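Long-range contact in Red carotenoid protein (RCP) (Nostoc sp., PDB 5FCY), which binds beta-carotene in an all-helical domain and probably serves in cyanobacterial photoprotection: residues S52-K64 / L93-L105. Residues are numbered along the deposited sequence; the frame is centred on the assembly and turned at random.
Sequences SPAIAEGLFNQVK and LGDTTKLLFWYLL. With BCR (beta-carotene), chain B.
Ala-56 and Phe-101 lie where helices 53-64 and 95-105 come together, their CA atoms 4.8 Å apart, with the axes 8.5 Å apart at closest approach and crossing at -48°. The packing is knobs-into-holes within the all-helical fold of the orange carotenoid protein N-terminal family. Ala-56 puts its methyl among Thr-97, Leu-100, Phe-101 and Leu-104, a knob small enough to be consistent with the close approach of the backbones. In return, Phe-101 enters the hole formed by Ala-56, Leu-59, Phe-60 and Val-63. CD2 of Leu-59 makes a CH-pi contact over one face of that ring, 3.9 Å from the centroid; CG of Leu-105, from its own helix, lies over the opposite face, and CG2 of Val-63 meets the edge in plane. With CG anti to the backbone N (chi1 168°), Phe-60 swings its ring beside Leu-104, whose CB lies over one face, 4.2 Å from the centroid, while CD2 of Leu-105 comes in at the edge. Replacing Phe-60 with alanine would probably open a gap beside Leu-104 and Leu-105 and cost Ile-114, in a nearby loop, its aromatic neighbour. Helix 95-110 also lines the carotenoid pocket, through Leu-99, Trp-102 and Tyr-103, which do not touch 52-64. Leu-105 and Leu-100 reach both ways: CB of Leu-105 approaches C35 of beta-carotene at 3.8 Å, and Leu-100 sets CD1 against OG of Ser-52 and CD2 against C38 of the ligand. Near the start of both helices, OG of Ser-52 and OG1 of Thr-97 share the one hydrogen bond between the segments, 2.8 Å long.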
loop_
_atom_site.group_PDB
_atom_site.type_symbol
_atom_site.label_atom_id
_atom_site.label_comp_id
_atom_site.label_asym_id
_atom_site.label_seq_id
_atom_site.Cartn_x
_atom_site.Cartn_y
_atom_site.Cartn_z
ATOM N N SER A 52 -0.059 10.428 15.555
ATOM C CA SER A 52 -0.453 9.785 14.305
ATOM C C SER A 52 0.329 8.489 14.049
ATOM O O SER A 52 -0.251 7.497 13.609
ATOM C CB SER A 52 -0.279 10.753 13.133
ATOM O OG SER A 52 -0.499 10.096 11.898
ATOM N N PRO A 53 1.640 8.484 14.313
ATOM C CA PRO A 53 2.377 7.211 14.230
ATOM C C PRO A 53 1.899 6.182 15.237
ATOM O O PRO A 53 1.973 4.977 14.964
ATOM C CB PRO A 53 3.833 7.625 14.493
ATOM C CG PRO A 53 3.887 9.076 14.192
ATOM C CD PRO A 53 2.544 9.618 14.569
ATOM N N ALA A 54 1.415 6.618 16.403
ATOM C CA ALA A 54 0.895 5.677 17.387
ATOM C C ALA A 54 -0.361 4.994 16.870
ATOM O O ALA A 54 -0.494 3.767 16.951
ATOM C CB ALA A 54 0.611 6.399 18.704
ATOM N N ILE A 55 -1.298 5.778 16.334
ATOM C CA ILE A 55 -2.490 5.198 15.724
ATOM C C ILE A 55 -2.093 4.197 14.645
ATOM O O ILE A 55 -2.670 3.108 14.544
ATOM C CB ILE A 55 -3.394 6.312 15.167
ATOM C CG1 ILE A 55 -3.811 7.262 16.295
ATOM C CG2 ILE A 55 -4.623 5.714 14.491
ATOM C CD1 ILE A 55 -4.652 8.438 15.851
ATOM N N ALA A 56 -1.089 4.543 13.835
ATOM C CA ALA A 56 -0.621 3.629 12.798
ATOM C C ALA A 56 0.007 2.385 13.412
ATOM O O ALA A 56 -0.267 1.260 12.977
ATOM C CB ALA A 56 0.377 4.340 11.883
ATOM N N GLU A 57 0.862 2.566 14.423
ATOM C CA GLU A 57 1.445 1.419 15.110
ATOM C C GLU A 57 0.369 0.553 15.750
ATOM O O GLU A 57 0.506 -0.675 15.800
ATOM C CB GLU A 57 2.443 1.889 16.170
ATOM C CG GLU A 57 3.344 0.784 16.717
ATOM C CD GLU A 57 4.455 0.393 15.752
ATOM O OE1 GLU A 57 5.013 1.290 15.082
ATOM O OE2 GLU A 57 4.769 -0.813 15.660
ATOM N N GLY A 58 -0.705 1.168 16.242
ATOM C CA GLY A 58 -1.810 0.421 16.805
ATOM C C GLY A 58 -2.450 -0.493 15.783
ATOM O O GLY A 58 -2.477 -1.715 15.961
ATOM N N LEU A 59 -2.966 0.093 14.700
ATOM C CA LEU A 59 -3.558 -0.710 13.634
ATOM C C LEU A 59 -2.568 -1.736 13.106
ATOM O O LEU A 59 -2.962 -2.847 12.734
ATOM C CB LEU A 59 -4.046 0.199 12.502
ATOM C CG LEU A 59 -4.925 -0.438 11.419
ATOM C CD1 LEU A 59 -6.263 -0.888 11.991
ATOM C CD2 LEU A 59 -5.142 0.527 10.262
ATOM N N PHE A 60 -1.280 -1.389 13.076
ATOM C CA PHE A 60 -0.262 -2.323 12.607
ATOM C C PHE A 60 -0.156 -3.534 13.526
ATOM O O PHE A 60 0.073 -4.656 13.063
ATOM C CB PHE A 60 1.083 -1.607 12.498
ATOM C CG PHE A 60 2.250 -2.529 12.305
ATOM C CD1 PHE A 60 2.457 -3.163 11.092
ATOM C CD2 PHE A 60 3.145 -2.754 13.336
ATOM C CE1 PHE A 60 3.532 -4.011 10.913
ATOM C CE2 PHE A 60 4.221 -3.599 13.163
ATOM C CZ PHE A 60 4.415 -4.229 11.949
ATOM N N ASN A 61 -0.318 -3.330 14.836
ATOM C CA ASN A 61 -0.249 -4.451 15.767
ATOM C C ASN A 61 -1.404 -5.419 15.551
ATOM O O ASN A 61 -1.207 -6.640 15.554
ATOM C CB ASN A 61 -0.238 -3.939 17.206
ATOM C CG ASN A 61 1.103 -3.363 17.606
ATOM O OD1 ASN A 61 2.153 -3.923 17.288
ATOM N ND2 ASN A 61 1.077 -2.234 18.302
ATOM N N GLN A 62 -2.618 -4.897 15.359
ATOM C CA GLN A 62 -3.749 -5.757 15.033
ATOM C C GLN A 62 -3.481 -6.601 13.794
ATOM O O GLN A 62 -4.106 -7.654 13.626
ATOM C CB GLN A 62 -5.011 -4.918 14.816
ATOM C CG GLN A 62 -5.399 -4.047 15.993
ATOM C CD GLN A 62 -6.768 -3.422 15.815
ATOM O OE1 GLN A 62 -7.699 -4.068 15.333
ATOM N NE2 GLN A 62 -6.898 -2.158 16.194
ATOM N N VAL A 63 -2.568 -6.163 12.929
ATOM C CA VAL A 63 -2.272 -6.896 11.700
ATOM C C VAL A 63 -1.326 -8.055 11.980
ATOM O O VAL A 63 -1.638 -9.217 11.694
ATOM C CB VAL A 63 -1.694 -5.943 10.637
ATOM C CG1 VAL A 63 -1.200 -6.715 9.413
ATOM C CG2 VAL A 63 -2.739 -4.933 10.231
ATOM N N LYS A 64 -0.148 -7.758 12.532
ATOM C CA LYS A 64 0.821 -8.810 12.806
ATOM C C LYS A 64 0.336 -9.782 13.872
ATOM O O LYS A 64 0.942 -10.846 14.037
ATOM C CB LYS A 64 2.164 -8.196 13.215
ATOM C CG LYS A 64 2.211 -7.616 14.619
ATOM C CD LYS A 64 3.301 -6.553 14.726
ATOM C CE LYS A 64 3.902 -6.480 16.123
ATOM N NZ LYS A 64 4.846 -7.606 16.396
ATOM N N LEU A 93 -9.227 6.787 9.431
ATOM C CA LEU A 93 -8.000 7.504 9.738
ATOM C C LEU A 93 -7.720 8.569 8.684
ATOM O O LEU A 93 -8.330 8.606 7.614
ATOM C CB LEU A 93 -6.823 6.529 9.837
ATOM C CG LEU A 93 -7.007 5.385 10.837
ATOM C CD1 LEU A 93 -5.768 4.505 10.878
ATOM C CD2 LEU A 93 -7.346 5.913 12.231
ATOM N N GLY A 94 -6.782 9.455 9.012
ATOM C CA GLY A 94 -6.347 10.467 8.077
ATOM C C GLY A 94 -5.388 9.913 7.041
ATOM O O GLY A 94 -4.885 8.795 7.146
ATOM N N ASP A 95 -5.135 10.726 6.015
ATOM C CA ASP A 95 -4.239 10.308 4.941
ATOM C C ASP A 95 -2.850 9.982 5.478
ATOM O O ASP A 95 -2.279 8.934 5.159
ATOM C CB ASP A 95 -4.167 11.396 3.874
ATOM C CG ASP A 95 -5.506 11.654 3.222
ATOM O OD1 ASP A 95 -6.295 10.695 3.094
ATOM O OD2 ASP A 95 -5.772 12.813 2.840
ATOM N N THR A 96 -2.288 10.876 6.295
ATOM C CA THR A 96 -0.955 10.647 6.846
ATOM C C THR A 96 -0.889 9.316 7.585
ATOM O O THR A 96 0.007 8.500 7.341
ATOM C CB THR A 96 -0.572 11.791 7.783
ATOM O OG1 THR A 96 -0.579 13.024 7.057
ATOM C CG2 THR A 96 0.814 11.566 8.382
ATOM N N THR A 97 -1.824 9.086 8.506
ATOM C CA THR A 97 -1.820 7.837 9.257
ATOM C C THR A 97 -1.932 6.642 8.318
ATOM O O THR A 97 -1.191 5.661 8.450
ATOM C CB THR A 97 -2.960 7.840 10.276
ATOM O OG1 THR A 97 -2.939 9.068 11.010
ATOM C CG2 THR A 97 -2.815 6.673 11.246
ATOM N N LYS A 98 -2.844 6.718 7.345
ATOM C CA LYS A 98 -3.010 5.626 6.392
ATOM C C LYS A 98 -1.693 5.291 5.705
ATOM O O LYS A 98 -1.331 4.115 5.578
ATOM C CB LYS A 98 -4.076 5.992 5.362
ATOM C CG LYS A 98 -5.498 5.927 5.889
ATOM C CD LYS A 98 -6.439 6.733 5.017
ATOM C CE LYS A 98 -7.872 6.265 5.169
ATOM N NZ LYS A 98 -8.848 7.301 4.745
ATOM N N LEU A 99 -0.955 6.313 5.264
ATOM C CA LEU A 99 0.312 6.073 4.581
ATOM C C LEU A 99 1.371 5.547 5.544
ATOM O O LEU A 99 2.175 4.681 5.178
ATOM C CB LEU A 99 0.781 7.359 3.902
ATOM C CG LEU A 99 2.103 7.313 3.136
ATOM C CD1 LEU A 99 2.116 6.187 2.120
ATOM C CD2 LEU A 99 2.330 8.647 2.452
ATOM N N LEU A 100 1.396 6.059 6.777
ATOM C CA LEU A 100 2.312 5.524 7.779
ATOM C C LEU A 100 2.017 4.057 8.055
ATOM O O LEU A 100 2.939 3.246 8.203
ATOM C CB LEU A 100 2.213 6.338 9.069
ATOM C CG LEU A 100 2.620 7.809 8.981
ATOM C CD1 LEU A 100 2.193 8.551 10.236
ATOM C CD2 LEU A 100 4.118 7.940 8.771
ATOM N N PHE A 101 0.735 3.701 8.139
ATOM C CA PHE A 101 0.356 2.302 8.307
ATOM C C PHE A 101 0.941 1.440 7.197
ATOM O O PHE A 101 1.506 0.371 7.455
ATOM C CB PHE A 101 -1.166 2.180 8.337
ATOM C CG PHE A 101 -1.662 0.771 8.182
ATOM C CD1 PHE A 101 -1.590 -0.122 9.238
ATOM C CD2 PHE A 101 -2.207 0.342 6.985
ATOM C CE1 PHE A 101 -2.047 -1.418 9.100
ATOM C CE2 PHE A 101 -2.668 -0.952 6.841
ATOM C CZ PHE A 101 -2.588 -1.834 7.900
ATOM N N TRP A 102 0.813 1.887 5.947
ATOM C CA TRP A 102 1.355 1.114 4.838
ATOM C C TRP A 102 2.876 1.049 4.891
ATOM O O TRP A 102 3.468 0.081 4.404
ATOM C CB TRP A 102 0.882 1.700 3.507
ATOM C CG TRP A 102 -0.473 1.213 3.115
ATOM C CD1 TRP A 102 -1.652 1.884 3.232
ATOM C CD2 TRP A 102 -0.792 -0.065 2.550
ATOM N NE1 TRP A 102 -2.688 1.107 2.770
ATOM C CE2 TRP A 102 -2.186 -0.094 2.347
ATOM C CE3 TRP A 102 -0.034 -1.184 2.194
ATOM C CZ2 TRP A 102 -2.837 -1.198 1.806
ATOM C CZ3 TRP A 102 -0.683 -2.281 1.655
ATOM C CH2 TRP A 102 -2.069 -2.280 1.466
ATOM N N TYR A 103 3.525 2.056 5.477
ATOM C CA TYR A 103 4.971 1.992 5.658
ATOM C C TYR A 103 5.349 0.920 6.675
ATOM O O TYR A 103 6.237 0.098 6.423
ATOM C CB TYR A 103 5.514 3.352 6.098
ATOM C CG TYR A 103 7.007 3.338 6.328
ATOM C CD1 TYR A 103 7.890 3.279 5.261
ATOM C CD2 TYR A 103 7.530 3.375 7.613
ATOM C CE1 TYR A 103 9.259 3.260 5.464
ATOM C CE2 TYR A 103 8.897 3.357 7.827
ATOM C CZ TYR A 103 9.757 3.300 6.748
ATOM O OH TYR A 103 11.120 3.282 6.951
ATOM N N LEU A 104 4.688 0.920 7.836
ATOM C CA LEU A 104 4.985 -0.076 8.861
ATOM C C LEU A 104 4.743 -1.491 8.355
ATOM O O LEU A 104 5.391 -2.434 8.823
ATOM C CB LEU A 104 4.145 0.189 10.109
ATOM C CG LEU A 104 4.304 1.570 10.748
ATOM C CD1 LEU A 104 3.471 1.656 12.011
ATOM C CD2 LEU A 104 5.764 1.879 11.047
ATOM N N LEU A 105 3.809 -1.666 7.416
ATOM C CA LEU A 105 3.634 -2.972 6.791
ATOM C C LEU A 105 4.876 -3.370 6.010
ATOM O O LEU A 105 5.321 -4.520 6.081
ATOM C CB LEU A 105 2.416 -2.963 5.868
ATOM C CG LEU A 105 1.032 -2.814 6.497
ATOM C CD1 LEU A 105 -0.021 -2.810 5.401
ATOM C CD2 LEU A 105 0.752 -3.920 7.502
HETATM C C1 BCR B . 1.422 -12.323 -2.383
HETATM C C2 BCR B . 1.768 -13.313 -3.492
HETATM C C3 BCR B . 1.257 -12.907 -4.870
HETATM C C4 BCR B . 1.262 -11.395 -5.048
HETATM C C5 BCR B . 2.170 -10.753 -4.029
HETATM C C6 BCR B . 1.887 -10.923 -2.738
HETATM C C7 BCR B . 2.000 -9.872 -1.674
HETATM C C8 BCR B . 2.386 -8.590 -1.839
HETATM C C9 BCR B . 2.453 -7.633 -0.693
HETATM C C10 BCR B . 2.899 -6.369 -0.916
HETATM C C11 BCR B . 3.013 -5.317 0.110
HETATM C C33 BCR B . 3.374 -10.015 -4.508
HETATM C C31 BCR B . 2.068 -12.836 -1.097
HETATM C C32 BCR B . -0.090 -12.296 -2.238
HETATM C C34 BCR B . 2.025 -8.119 0.666
HETATM C C12 BCR B . 3.449 -4.091 -0.224
HETATM C C13 BCR B . 3.577 -2.985 0.760
HETATM C C14 BCR B . 4.035 -1.777 0.335
HETATM C C15 BCR B . 4.207 -0.593 1.190
HETATM C C16 BCR B . 4.683 0.565 0.707
HETATM C C17 BCR B . 4.836 1.716 1.610
HETATM C C18 BCR B . 5.312 2.919 1.233
HETATM C C19 BCR B . 5.388 3.981 2.273
HETATM C C20 BCR B . 5.762 5.244 2.034
HETATM C C21 BCR B . 5.795 6.220 3.134
HETATM C C22 BCR B . 6.194 7.496 2.971
HETATM C C23 BCR B . 6.209 8.380 4.172
HETATM C C24 BCR B . 6.690 9.630 4.155
HETATM C C25 BCR B . 6.728 10.521 5.352
HETATM C C26 BCR B . 6.350 10.141 6.573
HETATM C C27 BCR B . 5.241 10.906 7.257
HETATM C C28 BCR B . 5.216 12.332 6.722
HETATM C C29 BCR B . 6.615 12.807 6.348
HETATM C C30 BCR B . 7.224 11.947 5.240
HETATM C C35 BCR B . 3.176 -3.263 2.183
HETATM C C36 BCR B . 5.738 3.136 -0.193
HETATM C C37 BCR B . 6.624 7.939 1.601
HETATM C C38 BCR B . 7.066 9.041 7.318
HETATM C C39 BCR B . 8.741 11.923 5.370
HETATM C C40 BCR B . 6.852 12.567 3.898
#